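Local coordinates for protein aminoacyl-tRNA synthetase (Cryptosporidium parvum, PDB 5F9Z) that probably catalyses the ATP-dependent attachment of proline to its cognate tRNA, as a class II prolyl-tRNA synthetase that here holds the inhibitor halofuginone and an ATP analogue, at residues Gly210-Asn215 / Ser226-Ile231; Val447-Glu452 / Phe495-Leu500. All coordinates share one frame; numbering follows the deposited sequence.

How the contacts relate
Contact 1 pairs two strands of the catalytic core close to the nucleotide pocket, while contact 2 lies in the C-terminal region and shares a zinc ion; their centres are 18 Å apart. The side chain of Ser-226 in contact 1 is about 6 Å from the bound ATP analogue and about 9 Å from halofuginone. The two contacts touch through the 210-215 and 447-452 segments: Ser-213 OG lies 2.7 Å from Glu-450 OE1, a probable hydrogen bond, and Glu-214 CB packs on Val-447 CG2 at 3.6 Å. The helix that supplies a zinc ligand therefore also rests against the loop that connects the two hairpin strands.

Contact 1. Residues Gly210-Asn215 / Ser226-Ile231; sequences GTKSEN and SIEGFI
Gly-210 and Ser-226 pair across the antiparallel hairpin of strands 208-211 and 223-231 in the class II synthetase core. They form a hydrogen-bonded pair, with Gly-210 N reaching Ser-226 O at 3.1 Å and Ser-226 N returning to Gly-210 O at 3.0 Å. Ile-227 and Gly-229 bond through their backbones to Ala-240 and Val-238 of the antiparallel strand 236-247, and strand 475-480 of the C-terminal region pairs with 208-211, so the hairpin links the core to the C-terminal region.

The charged interaction lies just past this pair. Lys-212 NZ makes a salt bridge with Glu-228 OE1 at 2.7 Å, approaching from above the carboxylate, 59° out of its plane. The lysine chain is bent at chi2 (-66°) and then runs extended, which carries its amine across to the glutamate. On the way its CE passes Ser-226 OG at 3.2 Å.

A second polar bond shares the same acceptor. Ser-226 OG donates to Glu-228 OE1 at 2.8 Å, on the anti side and only 16° out of the carboxylate plane, so one oxygen takes a nearly in-plane hydroxyl and an amine from above. The amine also bonds to Leu-477 O and, weakly, to Gln-239 OE1, a residue of the nucleotide pocket.

All four residues are buried. A lysine and a glutamate enclosed together would largely offset each other's charge, and two donors on OE1 would probably stabilise the ionised carboxylate and restrict its rotation.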
loop_
_atom_site.group_PDB
_atom_site.type_symbol
_atom_site.label_atom_id
_atom_site.label_comp_id
_atom_site.label_asym_id
_atom_site.label_seq_id
_atom_site.Cartn_x
_atom_site.Cartn_y
_atom_site.Cartn_z
ATOM N N GLY A 210 -6.624 9.253 -9.736
ATOM C CA GLY A 210 -7.871 9.563 -10.410
ATOM C C GLY A 210 -8.954 9.914 -9.417
ATOM O O GLY A 210 -8.722 10.005 -8.209
ATOM N N THR A 211 -10.155 10.110 -9.954
ATOM C CA THR A 211 -11.329 10.464 -9.172
ATOM C C THR A 211 -12.351 9.338 -9.244
ATOM O O THR A 211 -12.607 8.789 -10.320
ATOM C CB THR A 211 -11.954 11.768 -9.678
ATOM O OG1 THR A 211 -10.969 12.810 -9.668
ATOM C CG2 THR A 211 -13.128 12.179 -8.801
ATOM N N LYS A 212 -12.924 8.992 -8.096
ATOM C CA LYS A 212 -13.987 8.001 -8.065
ATOM C C LYS A 212 -15.236 8.541 -8.752
ATOM O O LYS A 212 -15.507 9.745 -8.742
ATOM C CB LYS A 212 -14.322 7.610 -6.625
ATOM C CG LYS A 212 -13.240 6.811 -5.922
ATOM C CD LYS A 212 -13.056 5.449 -6.562
ATOM C CE LYS A 212 -12.058 4.612 -5.784
ATOM N NZ LYS A 212 -11.802 3.301 -6.434
ATOM N N SER A 213 -15.997 7.635 -9.356
ATOM C CA SER A 213 -17.279 8.009 -9.926
ATOM C C SER A 213 -18.265 8.357 -8.811
ATOM O O SER A 213 -18.012 8.133 -7.624
ATOM C CB SER A 213 -17.830 6.879 -10.795
ATOM O OG SER A 213 -18.012 5.697 -10.036
ATOM N N GLU A 214 -19.407 8.921 -9.209
ATOM C CA GLU A 214 -20.428 9.276 -8.228
ATOM C C GLU A 214 -20.974 8.037 -7.531
ATOM O O GLU A 214 -21.297 8.076 -6.338
ATOM C CB GLU A 214 -21.555 10.058 -8.902
ATOM C CG GLU A 214 -21.116 11.373 -9.525
ATOM C CD GLU A 214 -20.664 12.388 -8.491
ATOM O OE1 GLU A 214 -21.084 12.282 -7.320
ATOM O OE2 GLU A 214 -19.882 13.294 -8.852
ATOM N N ASN A 215 -21.076 6.923 -8.257
ATOM C CA ASN A 215 -21.561 5.680 -7.673
ATOM C C ASN A 215 -20.518 5.001 -6.794
ATOM O O ASN A 215 -20.882 4.184 -5.942
ATOM C CB ASN A 215 -22.016 4.727 -8.783
ATOM C CG ASN A 215 -22.587 3.430 -8.245
ATOM O OD1 ASN A 215 -22.096 2.345 -8.560
ATOM N ND2 ASN A 215 -23.623 3.534 -7.421
ATOM N N SER A 226 -8.551 8.913 -5.465
ATOM C CA SER A 226 -7.892 7.706 -4.994
ATOM C C SER A 226 -6.719 7.368 -5.901
ATOM O O SER A 226 -6.547 7.945 -6.978
ATOM C CB SER A 226 -8.866 6.526 -4.935
ATOM O OG SER A 226 -9.243 6.123 -6.240
ATOM N N ILE A 227 -5.908 6.424 -5.437
ATOM C CA ILE A 227 -4.875 5.786 -6.244
ATOM C C ILE A 227 -5.240 4.313 -6.351
ATOM O O ILE A 227 -5.442 3.642 -5.331
ATOM C CB ILE A 227 -3.472 5.973 -5.643
ATOM C CG1 ILE A 227 -3.496 5.774 -4.127
ATOM C CG2 ILE A 227 -2.928 7.349 -5.978
ATOM C CD1 ILE A 227 -2.120 5.774 -3.495
ATOM N N GLU A 228 -5.347 3.818 -7.578
ATOM C CA GLU A 228 -5.762 2.445 -7.830
ATOM C C GLU A 228 -4.552 1.597 -8.199
ATOM O O GLU A 228 -3.798 1.945 -9.113
ATOM C CB GLU A 228 -6.804 2.384 -8.948
ATOM C CG GLU A 228 -8.097 3.133 -8.653
ATOM C CD GLU A 228 -8.849 2.566 -7.464
ATOM O OE1 GLU A 228 -9.089 3.318 -6.498
ATOM O OE2 GLU A 228 -9.197 1.366 -7.494
ATOM N N GLY A 229 -4.368 0.491 -7.478
ATOM C CA GLY A 229 -3.383 -0.505 -7.829
ATOM C C GLY A 229 -4.013 -1.660 -8.593
ATOM O O GLY A 229 -5.220 -1.718 -8.813
ATOM N N PHE A 230 -3.160 -2.597 -8.999
ATOM C CA PHE A 230 -3.625 -3.739 -9.771
ATOM C C PHE A 230 -2.669 -4.908 -9.586
ATOM O O PHE A 230 -1.448 -4.734 -9.621
ATOM C CB PHE A 230 -3.754 -3.388 -11.258
ATOM C CG PHE A 230 -4.364 -4.481 -12.087
ATOM C CD1 PHE A 230 -5.715 -4.770 -11.991
ATOM C CD2 PHE A 230 -3.589 -5.215 -12.969
ATOM C CE1 PHE A 230 -6.280 -5.773 -12.754
ATOM C CE2 PHE A 230 -4.149 -6.219 -13.736
ATOM C CZ PHE A 230 -5.496 -6.498 -13.628
ATOM N N ILE A 231 -3.237 -6.093 -9.385
ATOM C CA ILE A 231 -2.465 -7.326 -9.262
ATOM C C ILE A 231 -2.726 -8.169 -10.504
ATOM O O ILE A 231 -3.794 -8.791 -10.615
ATOM C CB ILE A 231 -2.826 -8.092 -7.980
ATOM C CG1 ILE A 231 -2.792 -7.156 -6.769
ATOM C CG2 ILE A 231 -1.878 -9.264 -7.775
ATOM C CD1 ILE A 231 -1.438 -6.532 -6.513
#

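Contact 2. Residues Val447-Glu452 / Phe495-Leu500; sequences VSCEEE and FFCDKL. With ZN (zinc ion), chain F.
Cys-449 and Cys-497 share a zinc ion in a four-cysteine site of the prolyl-tRNA synthetase C-terminal region. Cys-449 comes from the first turn of helix 447-458 and Cys-497 from the irregular loop before strand 503-508. Their sulfurs bind the metal at 2.3 Å for Cys-449 SG to zinc and 2.5 Å for Cys-497 SG to zinc, and Cys-444 and Cys-494 complete the set. The metal thus joins helix to loop through two cysteines 48 positions apart in sequence, with no direct hydrogen bond between the two segments.

Nonpolar and sulfur-aromatic contacts flank the metal. Phe-496 CG stands anti to the backbone N (chi1 -170°), which lays the ring along the helix beside the zinc-bound sulfur. Cys-449 SG meets this ring obliquely, 3.8 Å from Phe-496 CD2; the line from the sulfur to the ring centroid is 68° off the ring normal. Farther along the helix, Glu-452 CB packs against Phe-496 CE2 at 3.6 Å, also at a slant, while the carboxylate of that glutamate leads away from the ring. Phe-426 meets the same phenylalanine edge-to-face, and Ile-453 and Glu-456 extend its packing on the helix.

One polar bond within the loop supports a ligand. The chain turns back beyond Cys-497, and Lys-499 N donates to Cys-497 SG at 3.3 Å with an N-H...S angle of 163°.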
loop_
_atom_site.group_PDB
_atom_site.type_symbol
_atom_site.label_atom_id
_atom_site.label_comp_id
_atom_site.label_asym_id
_atom_site.label_seq_id
_atom_site.Cartn_x
_atom_site.Cartn_y
_atom_site.Cartn_z
ATOM N N VAL A 447 -24.416 7.627 -13.031
ATOM C CA VAL A 447 -24.657 6.584 -12.037
ATOM C C VAL A 447 -25.499 5.466 -12.637
ATOM O O VAL A 447 -25.254 4.279 -12.388
ATOM C CB VAL A 447 -25.320 7.182 -10.782
ATOM C CG1 VAL A 447 -25.746 6.079 -9.824
ATOM C CG2 VAL A 447 -24.375 8.150 -10.095
ATOM N N SER A 448 -26.502 5.828 -13.441
ATOM C CA SER A 448 -27.353 4.822 -14.066
ATOM C C SER A 448 -26.557 3.936 -15.017
ATOM O O SER A 448 -26.834 2.737 -15.139
ATOM C CB SER A 448 -28.507 5.500 -14.802
ATOM O OG SER A 448 -28.026 6.482 -15.705
ATOM N N CYS A 449 -25.560 4.507 -15.697
ATOM C CA CYS A 449 -24.759 3.716 -16.624
ATOM C C CYS A 449 -23.901 2.703 -15.877
ATOM O O CYS A 449 -23.839 1.528 -16.258
ATOM C CB CYS A 449 -23.891 4.631 -17.486
ATOM S SG CYS A 449 -23.083 3.793 -18.870
ATOM N N GLU A 450 -23.237 3.135 -14.800
ATOM C CA GLU A 450 -22.408 2.213 -14.030
ATOM C C GLU A 450 -23.245 1.139 -13.350
ATOM O O GLU A 450 -22.791 -0.003 -13.217
ATOM C CB GLU A 450 -21.586 2.974 -12.990
ATOM C CG GLU A 450 -20.551 2.112 -12.288
ATOM C CD GLU A 450 -19.593 2.919 -11.438
ATOM O OE1 GLU A 450 -19.816 4.138 -11.282
ATOM O OE2 GLU A 450 -18.614 2.334 -10.929
ATOM N N GLU A 451 -24.457 1.482 -12.909
ATOM C CA GLU A 451 -25.333 0.480 -12.310
ATOM C C GLU A 451 -25.636 -0.640 -13.297
ATOM O O GLU A 451 -25.666 -1.818 -12.921
ATOM C CB GLU A 451 -26.625 1.135 -11.823
ATOM N N GLU A 452 -25.853 -0.293 -14.567
ATOM C CA GLU A 452 -26.093 -1.308 -15.585
ATOM C C GLU A 452 -24.800 -1.973 -16.041
ATOM O O GLU A 452 -24.815 -3.154 -16.409
ATOM C CB GLU A 452 -26.820 -0.694 -16.783
ATOM C CG GLU A 452 -28.174 -0.081 -16.449
ATOM C CD GLU A 452 -29.238 -1.118 -16.131
ATOM O OE1 GLU A 452 -28.972 -2.328 -16.299
ATOM O OE2 GLU A 452 -30.346 -0.721 -15.715
ATOM N N PHE A 495 -18.911 3.913 -24.070
ATOM C CA PHE A 495 -18.676 2.545 -24.514
ATOM C C PHE A 495 -19.842 1.618 -24.205
ATOM O O PHE A 495 -19.879 0.501 -24.732
ATOM C CB PHE A 495 -17.399 1.995 -23.871
ATOM C CG PHE A 495 -17.593 1.496 -22.466
ATOM C CD1 PHE A 495 -17.748 2.384 -21.414
ATOM C CD2 PHE A 495 -17.609 0.137 -22.195
ATOM C CE1 PHE A 495 -17.923 1.927 -20.123
ATOM C CE2 PHE A 495 -17.783 -0.325 -20.905
ATOM C CZ PHE A 495 -17.940 0.571 -19.868
ATOM N N PHE A 496 -20.791 2.052 -23.376
ATOM C CA PHE A 496 -21.895 1.209 -22.937
ATOM C C PHE A 496 -23.253 1.757 -23.346
ATOM O O PHE A 496 -24.038 1.040 -23.977
ATOM C CB PHE A 496 -21.833 1.030 -21.411
ATOM C CG PHE A 496 -22.784 -0.002 -20.881
ATOM C CD1 PHE A 496 -22.474 -1.349 -20.959
ATOM C CD2 PHE A 496 -23.982 0.373 -20.295
ATOM C CE1 PHE A 496 -23.344 -2.305 -20.469
ATOM C CE2 PHE A 496 -24.855 -0.578 -19.802
ATOM C CZ PHE A 496 -24.536 -1.919 -19.889
ATOM N N CYS A 497 -23.554 3.010 -23.011
ATOM C CA CYS A 497 -24.844 3.605 -23.317
ATOM C C CYS A 497 -24.713 4.577 -24.488
ATOM O O CYS A 497 -23.636 4.773 -25.056
ATOM C CB CYS A 497 -25.421 4.302 -22.085
ATOM S SG CYS A 497 -24.715 5.926 -21.756
ATOM N N ASP A 498 -25.835 5.197 -24.846
ATOM C CA ASP A 498 -25.908 6.081 -26.002
ATOM C C ASP A 498 -25.515 7.520 -25.689
ATOM O O ASP A 498 -25.586 8.370 -26.583
ATOM C CB ASP A 498 -27.323 6.057 -26.592
ATOM N N LYS A 499 -25.103 7.816 -24.460
ATOM C CA LYS A 499 -24.730 9.175 -24.111
ATOM C C LYS A 499 -23.314 9.485 -24.591
ATOM O O LYS A 499 -22.504 8.591 -24.849
ATOM C CB LYS A 499 -24.829 9.391 -22.600
ATOM N N LEU A 500 -23.027 10.779 -24.712
ATOM C CA LEU A 500 -21.701 11.212 -25.126
ATOM C C LEU A 500 -20.692 10.975 -24.009
ATOM O O LEU A 500 -20.973 11.218 -22.832
ATOM C CB LEU A 500 -21.721 12.691 -25.513
HETATM ZN ZN ZN F . -22.753 5.608 -20.299
#